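Local coordinates for protein sugar ABC transporter (Agrobacterium radiobacter, PDB 4RXT) that probably serves as the sugar-binding component of an ABC-type carbohydrate transporter, and holds an arabinopyranose between its two lobes, at residues A[4-15]-A[34-45]; A[195-206]-A[221-232]. All coordinates share one frame; numbering follows the deposited sequence.

How the contacts relate
Each contact pairs neighbouring parallel strands of a beta-alpha-beta unit, contact 1 in one lobe of this periplasmic binding protein and contact 2 in the other, their centres about 26 Å apart. Contact 1 includes the edge strand 39-41 and is partly buried; beyond the strands it is held by a backbone bond and by waters that link Asp13 and Thr15 to the facing chain. Contact 2 lies inside its sheet, nearer the centre of the chain and buried, and adds two helix starts, aromatic packing and an amide-carboxylate bond. Both run toward the cleft and end on the same arabinopyranose: Lys12 and Glu45 bind it from one side, Asp227 from the other.

Contact 1 of 2, residues A[4-15]-A[34-45]; sequences EVTIPIIVKDTT and GVKVPELGAQAE. With ARA (alpha-L-arabinopyranose), chain B.
Backbone hydrogen bonds join Val5, Ile7, Ile9 and Val11 to the chain running parallel through Lys36, Pro38 and Leu40; Leu40 N gives to Ile9 O at 2.8 Å. Beyond the strands, Thr14 N continues the pairing to Ala42 O (3.0 Å). Gly41 suits its place because a side chain there would collide with Val11 O.

Apolar side chains pack beside this backbone pairing. Ile7 CG1 meets Val35 CG1 at 3.8 Å, and Ile9 sets CG2 against Val37 CG1 while its CG1, anti to the backbone N (chi1 -174°), heads away from the facing strand. Leu40 lays CD1 against Pro8 CB (3.7 Å) and CB against Ile10 CG1; Thr6 turns its methyl to the Pro38 ring.

At the cleft end polar side chains take over. Asp13 OD1 forms an Asx turn, taking Thr15 N from above its carboxylate plane and Thr15 OG1 at 2.6 Å from the same face. Lys12, extended, donates from NZ to arabinose O3 (3.1 Å), whereas Glu45 OE1 accepts from O4 at 2.7 Å; a water bridges the two side chains, and Trp19 holds Glu45 OE2.

Helix 17-33 connects the strands and packs on Ile9, helix 48-60 lies on Ile10 and Leu40, and helix 249-264 touches Val35 and Val37. Strand 39-41 forms the sheet edge, with strand 66-68 beyond strand 9-11.

Contact 2 of 2, residues A[195-206]-A[221-232]; sequences VGVFASNLIMAQ and VKVIGFDSDDKT. With ARA (alpha-L-arabinopyranose), chain B.
Phe198 and Phe226 meet obliquely where their strands approach the sugar: Phe226 CE1 lies in the plane of the Phe198 ring, at its edge, 3.8 Å from CZ. With CG anti to the backbone N (chi1 178°), Phe198 also brings CD1 near Ile224 O, while Ser200 CB sits over one face, toward the rim. The Phe226 ring forms a cation-pi contact with Arg150, which itself binds the sugar.

Next along the chain, Asp227 points its carboxylate at the start of helix 202-214. OD2 takes the arabinose O1 hydroxyl at 2.5 Å and a weak, bent bond from Leu202 N; Gln247 holds OD1, which would help fix the carboxylate's rotation. Asn201 is the N-cap, its OD1 accepting from Met204 N (3.0 Å).

Asp229 caps the second helix: OD1 receives Thr232 N and Thr232 OG1 from opposite faces of its plane. Its OD2 is met from above that plane by Gln206 NE2 at 2.7 Å, in the plane of the amide. Leu202 CD1 packs against Asp229 CG, and Ala205 CB touches both Phe226 O and Thr232 CG2; Gly225 suits this spot, since a CB would strike Ala205.

Strands 195-199 and 222-226 run parallel, 14° apart, backbone hydrogen bonds joining Val195, Val197 and Ala199 to Lys222 and Ile224, between strands 133-139 and 243-246 in a mixed sheet. Helix 177-190 touches Val197 and Val221, and helix 109-128 packs against Phe198 and Ile224.

Contact 1 of 2, residues A[4-15]-A[34-45]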
loop_
_atom_site.group_PDB
_atom_site.type_symbol
_atom_site.label_atom_id
_atom_site.label_comp_id
_atom_site.label_asym_id
_atom_site.label_seq_id
_atom_site.Cartn_x
_atom_site.Cartn_y
_atom_site.Cartn_z
ATOM N N GLU A 4 -19.437 23.420 -11.441
ATOM C CA GLU A 4 -18.889 22.499 -10.457
ATOM C C GLU A 4 -17.644 21.939 -11.057
ATOM O O GLU A 4 -17.637 21.511 -12.203
ATOM C CB GLU A 4 -19.944 21.454 -10.097
ATOM C CG GLU A 4 -19.454 20.045 -9.934
ATOM C CD GLU A 4 -20.583 19.071 -9.688
ATOM O OE1 GLU A 4 -21.191 19.099 -8.596
ATOM O OE2 GLU A 4 -20.851 18.290 -10.633
ATOM N N VAL A 5 -16.564 22.072 -10.307
ATOM C CA VAL A 5 -15.261 21.697 -10.799
ATOM C C VAL A 5 -15.120 20.190 -10.867
ATOM O O VAL A 5 -15.889 19.424 -10.262
ATOM C CB VAL A 5 -14.102 22.361 -10.009
ATOM C CG1 VAL A 5 -14.225 23.883 -10.061
ATOM C CG2 VAL A 5 -14.036 21.828 -8.596
ATOM N N THR A 6 -14.184 19.787 -11.714
ATOM C CA THR A 6 -13.804 18.398 -11.912
ATOM C C THR A 6 -12.418 18.146 -11.323
ATOM O O THR A 6 -11.449 18.856 -11.609
ATOM C CB THR A 6 -13.829 17.996 -13.410
ATOM O OG1 THR A 6 -15.144 18.229 -13.955
ATOM C CG2 THR A 6 -13.449 16.539 -13.577
ATOM N N ILE A 7 -12.343 17.127 -10.476
ATOM C CA ILE A 7 -11.088 16.667 -9.853
ATOM C C ILE A 7 -11.016 15.140 -9.995
ATOM O O ILE A 7 -11.565 14.410 -9.172
ATOM C CB ILE A 7 -10.967 17.133 -8.370
ATOM C CG1 ILE A 7 -11.088 18.650 -8.296
ATOM C CG2 ILE A 7 -9.639 16.643 -7.799
ATOM C CD1 ILE A 7 -11.058 19.228 -6.895
ATOM N N PRO A 8 -10.386 14.661 -11.079
ATOM C CA PRO A 8 -10.154 13.244 -11.226
ATOM C C PRO A 8 -9.237 12.680 -10.150
ATOM O O PRO A 8 -8.343 13.375 -9.648
ATOM C CB PRO A 8 -9.469 13.112 -12.586
ATOM C CG PRO A 8 -9.701 14.404 -13.271
ATOM C CD PRO A 8 -9.784 15.407 -12.183
ATOM N N ILE A 9 -9.456 11.414 -9.848
ATOM C CA ILE A 9 -8.530 10.626 -9.032
ATOM C C ILE A 9 -8.031 9.458 -9.883
ATOM O O ILE A 9 -8.830 8.760 -10.540
ATOM C CB ILE A 9 -9.164 10.107 -7.706
ATOM C CG1 ILE A 9 -8.084 9.425 -6.847
ATOM C CG2 ILE A 9 -10.438 9.268 -7.937
ATOM C CD1 ILE A 9 -8.478 9.315 -5.381
ATOM N N ILE A 10 -6.712 9.291 -9.869
ATOM C CA ILE A 10 -6.041 8.271 -10.659
ATOM C C ILE A 10 -5.355 7.338 -9.689
ATOM O O ILE A 10 -4.402 7.705 -9.011
ATOM C CB ILE A 10 -4.989 8.881 -11.629
ATOM C CG1 ILE A 10 -5.648 9.925 -12.531
ATOM C CG2 ILE A 10 -4.311 7.777 -12.456
ATOM C CD1 ILE A 10 -4.670 10.758 -13.326
ATOM N N VAL A 11 -5.859 6.118 -9.620
ATOM C CA VAL A 11 -5.312 5.096 -8.745
ATOM C C VAL A 11 -4.375 4.171 -9.507
ATOM O O VAL A 11 -4.312 4.241 -10.737
ATOM C CB VAL A 11 -6.403 4.304 -8.029
ATOM C CG1 VAL A 11 -7.225 5.248 -7.141
ATOM C CG2 VAL A 11 -7.286 3.568 -9.035
ATOM N N LYS A 12 -3.619 3.340 -8.786
ATOM C CA LYS A 12 -2.674 2.416 -9.468
ATOM C C LYS A 12 -3.392 1.280 -10.212
ATOM O O LYS A 12 -2.878 0.767 -11.188
ATOM C CB LYS A 12 -1.691 1.782 -8.475
ATOM C CG LYS A 12 -0.816 2.747 -7.700
ATOM C CD LYS A 12 0.270 2.003 -6.963
ATOM C CE LYS A 12 1.141 2.907 -6.120
ATOM N NZ LYS A 12 2.292 2.125 -5.574
ATOM N N ASP A 13 -4.523 0.797 -9.664
ATOM C CA ASP A 13 -5.164 -0.408 -10.210
ATOM C C ASP A 13 -6.606 -0.457 -9.717
ATOM O O ASP A 13 -6.865 -0.700 -8.546
ATOM C CB ASP A 13 -4.395 -1.669 -9.770
ATOM C CG ASP A 13 -5.031 -3.003 -10.289
ATOM O OD1 ASP A 13 -6.146 -2.989 -10.866
ATOM O OD2 ASP A 13 -4.439 -4.082 -10.084
ATOM N N THR A 14 -7.535 -0.228 -10.632
ATOM C CA THR A 14 -8.968 -0.175 -10.282
ATOM C C THR A 14 -9.587 -1.508 -9.861
ATOM O O THR A 14 -10.680 -1.503 -9.314
ATOM C CB THR A 14 -9.796 0.386 -11.459
ATOM O OG1 THR A 14 -9.645 -0.479 -12.606
ATOM C CG2 THR A 14 -9.378 1.827 -11.797
ATOM N N THR A 15 -8.901 -2.618 -10.123
ATOM C CA THR A 15 -9.370 -3.963 -9.769
ATOM C C THR A 15 -8.981 -4.428 -8.364
ATOM O O THR A 15 -9.403 -5.477 -7.918
ATOM C CB THR A 15 -8.846 -5.017 -10.777
ATOM O OG1 THR A 15 -7.439 -5.232 -10.591
ATOM C CG2 THR A 15 -9.105 -4.577 -12.223
ATOM N N GLY A 34 -19.560 18.652 -3.469
ATOM C CA GLY A 34 -20.030 19.127 -4.765
ATOM C C GLY A 34 -18.939 19.275 -5.808
ATOM O O GLY A 34 -18.796 20.331 -6.437
ATOM N N VAL A 35 -18.217 18.181 -6.006
ATOM C CA VAL A 35 -17.143 18.094 -6.993
ATOM C C VAL A 35 -17.404 16.848 -7.849
ATOM O O VAL A 35 -17.781 15.802 -7.326
ATOM C CB VAL A 35 -15.761 17.984 -6.303
ATOM C CG1 VAL A 35 -14.630 17.812 -7.316
ATOM C CG2 VAL A 35 -15.480 19.230 -5.474
ATOM N N LYS A 36 -17.234 16.966 -9.153
ATOM C CA LYS A 36 -17.294 15.807 -10.050
ATOM C C LYS A 36 -15.928 15.088 -9.921
ATOM O O LYS A 36 -14.859 15.698 -10.080
ATOM C CB LYS A 36 -17.507 16.264 -11.512
ATOM C CG LYS A 36 -17.513 15.180 -12.615
ATOM C CD LYS A 36 -17.074 15.675 -14.010
ATOM C CE LYS A 36 -17.047 14.554 -15.024
ATOM N NZ LYS A 36 -16.755 15.017 -16.427
ATOM N N VAL A 37 -15.951 13.797 -9.581
ATOM C CA VAL A 37 -14.730 13.011 -9.372
ATOM C C VAL A 37 -14.715 11.774 -10.283
ATOM O O VAL A 37 -15.133 10.674 -9.893
ATOM C CB VAL A 37 -14.562 12.619 -7.884
ATOM C CG1 VAL A 37 -13.308 11.797 -7.691
ATOM C CG2 VAL A 37 -14.525 13.858 -6.986
ATOM N N PRO A 38 -14.202 11.952 -11.507
ATOM C CA PRO A 38 -13.953 10.795 -12.332
ATOM C C PRO A 38 -12.979 9.852 -11.673
ATOM O O PRO A 38 -12.008 10.278 -11.091
ATOM C CB PRO A 38 -13.342 11.379 -13.633
ATOM C CG PRO A 38 -13.691 12.838 -13.627
ATOM C CD PRO A 38 -13.853 13.221 -12.185
ATOM N N GLU A 39 -13.265 8.563 -11.770
ATOM C CA GLU A 39 -12.488 7.521 -11.111
ATOM C C GLU A 39 -11.679 6.801 -12.182
ATOM O O GLU A 39 -12.204 6.013 -12.967
ATOM C CB GLU A 39 -13.438 6.572 -10.380
ATOM C CG GLU A 39 -14.229 7.260 -9.276
ATOM C CD GLU A 39 -15.225 6.374 -8.547
ATOM O OE1 GLU A 39 -15.101 5.127 -8.581
ATOM O OE2 GLU A 39 -16.129 6.924 -7.879
ATOM N N LEU A 40 -10.392 7.107 -12.189
ATOM C CA LEU A 40 -9.473 6.757 -13.265
ATOM C C LEU A 40 -8.390 5.806 -12.798
ATOM O O LEU A 40 -8.066 5.752 -11.604
ATOM C CB LEU A 40 -8.821 8.003 -13.865
ATOM C CG LEU A 40 -9.755 9.125 -14.343
ATOM C CD1 LEU A 40 -8.939 10.261 -14.938
ATOM C CD2 LEU A 40 -10.812 8.624 -15.322
ATOM N N GLY A 41 -7.815 5.076 -13.753
ATOM C CA GLY A 41 -6.718 4.181 -13.434
ATOM C C GLY A 41 -6.633 2.990 -14.379
ATOM O O GLY A 41 -7.619 2.620 -15.039
ATOM N N ALA A 42 -5.425 2.434 -14.479
ATOM C CA ALA A 42 -5.170 1.224 -15.219
ATOM C C ALA A 42 -5.688 0.050 -14.399
ATOM O O ALA A 42 -6.228 0.224 -13.291
ATOM C CB ALA A 42 -3.673 1.083 -15.543
ATOM N N GLN A 43 -5.538 -1.142 -14.961
ATOM C CA GLN A 43 -6.092 -2.382 -14.332
ATOM C C GLN A 43 -4.935 -3.262 -13.843
ATOM O O GLN A 43 -5.083 -4.460 -13.602
ATOM C CB GLN A 43 -6.974 -3.126 -15.315
ATOM C CG GLN A 43 -8.367 -2.534 -15.487
ATOM C CD GLN A 43 -8.332 -1.144 -16.092
ATOM O OE1 GLN A 43 -8.775 -0.160 -15.465
ATOM N NE2 GLN A 43 -7.809 -1.048 -17.312
ATOM N N ALA A 44 -3.764 -2.645 -13.682
ATOM C CA ALA A 44 -2.620 -3.326 -13.098
ATOM C C ALA A 44 -1.672 -2.272 -12.576
ATOM O O ALA A 44 -1.415 -1.294 -13.264
ATOM C CB ALA A 44 -1.904 -4.201 -14.102
ATOM N N GLU A 45 -1.106 -2.501 -11.394
ATOM C CA GLU A 45 -0.071 -1.594 -10.836
ATOM C C GLU A 45 1.197 -1.557 -11.720
ATOM O O GLU A 45 1.974 -0.575 -11.741
ATOM C CB GLU A 45 0.335 -1.982 -9.399
ATOM C CG GLU A 45 -0.794 -1.905 -8.398
ATOM C CD GLU A 45 -0.365 -1.722 -6.949
ATOM O OE1 GLU A 45 0.834 -1.820 -6.623
ATOM O OE2 GLU A 45 -1.296 -1.522 -6.149
HETATM C C1 ARA B . -1.098 -0.946 -0.894
HETATM C C2 ARA B . 0.014 0.081 -1.182
HETATM C C3 ARA B . -0.054 0.500 -2.641
HETATM C C4 ARA B . -0.062 -0.719 -3.580
HETATM C C5 ARA B . -0.347 -1.964 -2.852
HETATM O O1 ARA B . -0.407 -1.494 0.223
HETATM O O2 ARA B . -0.150 1.255 -0.364
HETATM O O3 ARA B . 1.017 1.426 -2.892
HETATM O O4 ARA B . 1.232 -1.030 -4.103
HETATM O O5 ARA B . -1.427 -1.889 -1.906
HETATM O O HOH W 1 -17.160 22.536 -7.510
HETATM O O HOH W 2 -3.200 3.648 -13.117
HETATM O O HOH W 3 2.943 -0.040 -7.060
HETATM O O HOH W 4 -4.213 -6.318 -11.494
HETATM O O HOH W 5 -6.904 -7.033 -12.943
#

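Contact 2 of 2, residues A[195-206]-A[221-232]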
loop_
_atom_site.group_PDB
_atom_site.type_symbol
_atom_site.label_atom_id
_atom_site.label_comp_id
_atom_site.label_asym_id
_atom_site.label_seq_id
_atom_site.Cartn_x
_atom_site.Cartn_y
_atom_site.Cartn_z
ATOM N N VAL A 195 11.229 -19.287 8.658
ATOM C CA VAL A 195 10.214 -19.207 9.738
ATOM C C VAL A 195 9.318 -17.983 9.681
ATOM O O VAL A 195 8.299 -17.858 10.374
ATOM C CB VAL A 195 10.847 -19.251 11.142
ATOM C CG1 VAL A 195 11.482 -20.600 11.389
ATOM C CG2 VAL A 195 11.868 -18.143 11.315
ATOM N N GLY A 196 9.663 -17.063 8.798
ATOM C CA GLY A 196 9.003 -15.777 8.740
ATOM C C GLY A 196 9.018 -15.125 7.367
ATOM O O GLY A 196 9.981 -15.280 6.604
ATOM N N VAL A 197 7.975 -14.359 7.064
ATOM C CA VAL A 197 7.808 -13.698 5.796
ATOM C C VAL A 197 7.141 -12.348 5.985
ATOM O O VAL A 197 6.134 -12.254 6.723
ATOM C CB VAL A 197 6.872 -14.507 4.845
ATOM C CG1 VAL A 197 6.799 -13.867 3.462
ATOM C CG2 VAL A 197 7.265 -15.980 4.775
ATOM N N PHE A 198 7.700 -11.328 5.319
ATOM C CA PHE A 198 7.034 -10.018 5.168
ATOM C C PHE A 198 6.516 -9.887 3.742
ATOM O O PHE A 198 7.283 -9.920 2.800
ATOM C CB PHE A 198 8.033 -8.883 5.525
ATOM C CG PHE A 198 7.479 -7.504 5.351
ATOM C CD1 PHE A 198 6.159 -7.196 5.649
ATOM C CD2 PHE A 198 8.301 -6.488 4.895
ATOM C CE1 PHE A 198 5.662 -5.915 5.497
ATOM C CE2 PHE A 198 7.817 -5.190 4.739
ATOM C CZ PHE A 198 6.501 -4.893 5.043
ATOM N N ALA A 199 5.185 -9.790 3.620
ATOM C CA ALA A 199 4.411 -9.622 2.360
ATOM C C ALA A 199 3.877 -8.195 2.355
ATOM O O ALA A 199 2.936 -7.860 3.052
ATOM C CB ALA A 199 3.260 -10.627 2.299
ATOM N N SER A 200 4.541 -7.322 1.591
ATOM C CA SER A 200 4.476 -5.898 1.926
ATOM C C SER A 200 3.329 -5.068 1.318
ATOM O O SER A 200 3.363 -3.843 1.379
ATOM C CB SER A 200 5.774 -5.220 1.587
ATOM O OG SER A 200 5.968 -5.303 0.193
ATOM N N ASN A 201 2.339 -5.735 0.726
ATOM C CA ASN A 201 1.106 -5.053 0.343
ATOM C C ASN A 201 -0.064 -6.056 0.330
ATOM O O ASN A 201 0.139 -7.242 0.543
ATOM C CB ASN A 201 1.282 -4.283 -0.980
ATOM C CG ASN A 201 1.116 -5.160 -2.219
ATOM O OD1 ASN A 201 1.401 -6.362 -2.194
ATOM N ND2 ASN A 201 0.643 -4.573 -3.291
ATOM N N LEU A 202 -1.248 -5.564 -0.004
ATOM C CA LEU A 202 -2.431 -6.433 0.027
ATOM C C LEU A 202 -2.253 -7.668 -0.874
ATOM O O LEU A 202 -2.619 -8.778 -0.517
ATOM C CB LEU A 202 -3.644 -5.653 -0.432
ATOM C CG LEU A 202 -4.934 -6.459 -0.576
ATOM C CD1 LEU A 202 -5.291 -6.998 0.789
ATOM C CD2 LEU A 202 -6.015 -5.557 -1.142
ATOM N N ILE A 203 -1.757 -7.434 -2.078
ATOM C CA ILE A 203 -1.689 -8.451 -3.110
ATOM C C ILE A 203 -0.749 -9.576 -2.698
ATOM O O ILE A 203 -1.033 -10.745 -2.838
ATOM C CB ILE A 203 -1.278 -7.853 -4.489
ATOM C CG1 ILE A 203 -2.179 -6.658 -4.873
ATOM C CG2 ILE A 203 -1.279 -8.926 -5.577
ATOM C CD1 ILE A 203 -3.665 -6.965 -4.818
ATOM N N MET A 204 0.404 -9.199 -2.154
ATOM C CA MET A 204 1.297 -10.217 -1.640
ATOM C C MET A 204 0.773 -10.907 -0.381
ATOM O O MET A 204 0.954 -12.129 -0.205
ATOM C CB MET A 204 2.715 -9.658 -1.416
ATOM C CG MET A 204 3.470 -9.247 -2.677
ATOM S SD MET A 204 3.769 -10.608 -3.888
ATOM C CE MET A 204 2.325 -10.457 -4.964
ATOM N N ALA A 205 0.111 -10.157 0.482
ATOM C CA ALA A 205 -0.558 -10.804 1.628
ATOM C C ALA A 205 -1.595 -11.866 1.212
ATOM O O ALA A 205 -1.670 -12.929 1.803
ATOM C CB ALA A 205 -1.211 -9.757 2.501
ATOM N N GLN A 206 -2.362 -11.558 0.187
ATOM C CA GLN A 206 -3.342 -12.536 -0.343
ATOM C C GLN A 206 -2.633 -13.793 -0.793
ATOM O O GLN A 206 -3.006 -14.886 -0.414
ATOM C CB GLN A 206 -4.103 -11.929 -1.529
ATOM C CG GLN A 206 -5.034 -10.768 -1.185
ATOM C CD GLN A 206 -5.476 -9.970 -2.411
ATOM O OE1 GLN A 206 -4.833 -9.991 -3.478
ATOM N NE2 GLN A 206 -6.596 -9.289 -2.278
ATOM N N VAL A 221 5.362 -21.165 9.910
ATOM C CA VAL A 221 5.802 -19.950 9.192
ATOM C C VAL A 221 4.893 -18.806 9.538
ATOM O O VAL A 221 3.687 -18.881 9.307
ATOM C CB VAL A 221 5.807 -20.133 7.656
ATOM C CG1 VAL A 221 6.259 -18.856 6.944
ATOM C CG2 VAL A 221 6.645 -21.346 7.272
ATOM N N LYS A 222 5.487 -17.742 10.066
ATOM C CA LYS A 222 4.759 -16.559 10.479
ATOM C C LYS A 222 4.786 -15.526 9.393
ATOM O O LYS A 222 5.881 -15.150 8.918
ATOM C CB LYS A 222 5.334 -15.987 11.784
ATOM C CG LYS A 222 5.106 -16.882 13.022
ATOM C CD LYS A 222 3.766 -17.646 12.988
ATOM C CE LYS A 222 2.935 -17.643 14.223
ATOM N NZ LYS A 222 2.010 -18.808 14.056
ATOM N N VAL A 223 3.616 -15.029 9.008
ATOM C CA VAL A 223 3.489 -14.030 7.935
ATOM C C VAL A 223 3.014 -12.712 8.475
ATOM O O VAL A 223 2.036 -12.672 9.199
ATOM C CB VAL A 223 2.464 -14.492 6.872
ATOM C CG1 VAL A 223 2.325 -13.437 5.774
ATOM C CG2 VAL A 223 2.880 -15.842 6.289
ATOM N N ILE A 224 3.748 -11.636 8.184
ATOM C CA ILE A 224 3.263 -10.292 8.369
ATOM C C ILE A 224 2.927 -9.702 7.008
ATOM O O ILE A 224 3.757 -9.699 6.126
ATOM C CB ILE A 224 4.222 -9.361 9.144
ATOM C CG1 ILE A 224 4.515 -9.951 10.526
ATOM C CG2 ILE A 224 3.667 -7.941 9.220
ATOM C CD1 ILE A 224 3.343 -9.972 11.515
ATOM N N GLY A 225 1.694 -9.243 6.843
ATOM C CA GLY A 225 1.282 -8.616 5.606
ATOM C C GLY A 225 0.900 -7.156 5.811
ATOM O O GLY A 225 1.186 -6.548 6.854
ATOM N N PHE A 226 0.305 -6.605 4.765
ATOM C CA PHE A 226 -0.196 -5.241 4.746
ATOM C C PHE A 226 -1.656 -5.276 4.271
ATOM O O PHE A 226 -2.059 -6.137 3.442
ATOM C CB PHE A 226 0.607 -4.374 3.758
ATOM C CG PHE A 226 1.465 -3.301 4.386
ATOM C CD1 PHE A 226 2.673 -3.636 5.002
ATOM C CD2 PHE A 226 1.097 -1.970 4.338
ATOM C CE1 PHE A 226 3.480 -2.678 5.587
ATOM C CE2 PHE A 226 1.919 -0.994 4.918
ATOM C CZ PHE A 226 3.114 -1.355 5.526
ATOM N N ASP A 227 -2.428 -4.296 4.762
ATOM C CA ASP A 227 -3.755 -3.975 4.277
ATOM C C ASP A 227 -4.773 -5.016 4.732
ATOM O O ASP A 227 -4.497 -5.847 5.580
ATOM C CB ASP A 227 -3.744 -3.797 2.740
ATOM C CG ASP A 227 -2.687 -2.788 2.292
ATOM O OD1 ASP A 227 -2.601 -1.689 2.929
ATOM O OD2 ASP A 227 -1.971 -3.123 1.325
ATOM N N SER A 228 -5.960 -4.935 4.170
ATOM C CA SER A 228 -7.047 -5.775 4.619
ATOM C C SER A 228 -8.013 -5.999 3.497
ATOM O O SER A 228 -8.255 -5.126 2.680
ATOM C CB SER A 228 -7.788 -5.177 5.828
ATOM O OG SER A 228 -8.460 -3.959 5.498
ATOM N N ASP A 229 -8.593 -7.194 3.516
ATOM C CA ASP A 229 -9.756 -7.554 2.686
ATOM C C ASP A 229 -10.359 -8.802 3.353
ATOM O O ASP A 229 -9.821 -9.290 4.318
ATOM C CB ASP A 229 -9.407 -7.713 1.184
ATOM C CG ASP A 229 -8.614 -8.962 0.850
ATOM O OD1 ASP A 229 -8.058 -9.676 1.724
ATOM O OD2 ASP A 229 -8.560 -9.244 -0.364
ATOM N N ASP A 230 -11.469 -9.316 2.806
ATOM C CA ASP A 230 -12.145 -10.502 3.362
ATOM C C ASP A 230 -11.168 -11.673 3.480
ATOM O O ASP A 230 -11.079 -12.331 4.489
ATOM C CB ASP A 230 -13.331 -10.905 2.457
ATOM C CG ASP A 230 -14.601 -10.108 2.747
ATOM O OD1 ASP A 230 -14.587 -9.241 3.664
ATOM O OD2 ASP A 230 -15.641 -10.367 2.076
ATOM N N LYS A 231 -10.410 -11.913 2.429
ATOM C CA LYS A 231 -9.513 -13.048 2.402
ATOM C C LYS A 231 -8.411 -12.924 3.465
ATOM O O LYS A 231 -8.156 -13.881 4.224
ATOM C CB LYS A 231 -8.916 -13.175 1.020
ATOM C CG LYS A 231 -7.916 -14.293 0.890
ATOM C CD LYS A 231 -7.685 -14.624 -0.585
ATOM C CE LYS A 231 -6.231 -14.524 -0.962
ATOM N NZ LYS A 231 -6.156 -14.143 -2.399
ATOM N N THR A 232 -7.718 -11.776 3.467
ATOM C CA THR A 232 -6.602 -11.606 4.410
ATOM C C THR A 232 -7.082 -11.538 5.867
ATOM O O THR A 232 -6.378 -12.001 6.773
ATOM C CB THR A 232 -5.735 -10.417 4.084
ATOM O OG1 THR A 232 -6.527 -9.230 4.005
ATOM C CG2 THR A 232 -4.979 -10.707 2.797
HETATM C C1 ARA B . -1.098 -0.946 -0.894
HETATM C C2 ARA B . 0.014 0.081 -1.182
HETATM C C3 ARA B . -0.054 0.500 -2.641
HETATM C C4 ARA B . -0.062 -0.719 -3.580
HETATM C C5 ARA B . -0.347 -1.964 -2.852
HETATM O O1 ARA B . -0.407 -1.494 0.223
HETATM O O2 ARA B . -0.150 1.255 -0.364
HETATM O O3 ARA B . 1.017 1.426 -2.892
HETATM O O4 ARA B . 1.232 -1.030 -4.103
HETATM O O5 ARA B . -1.427 -1.889 -1.906
#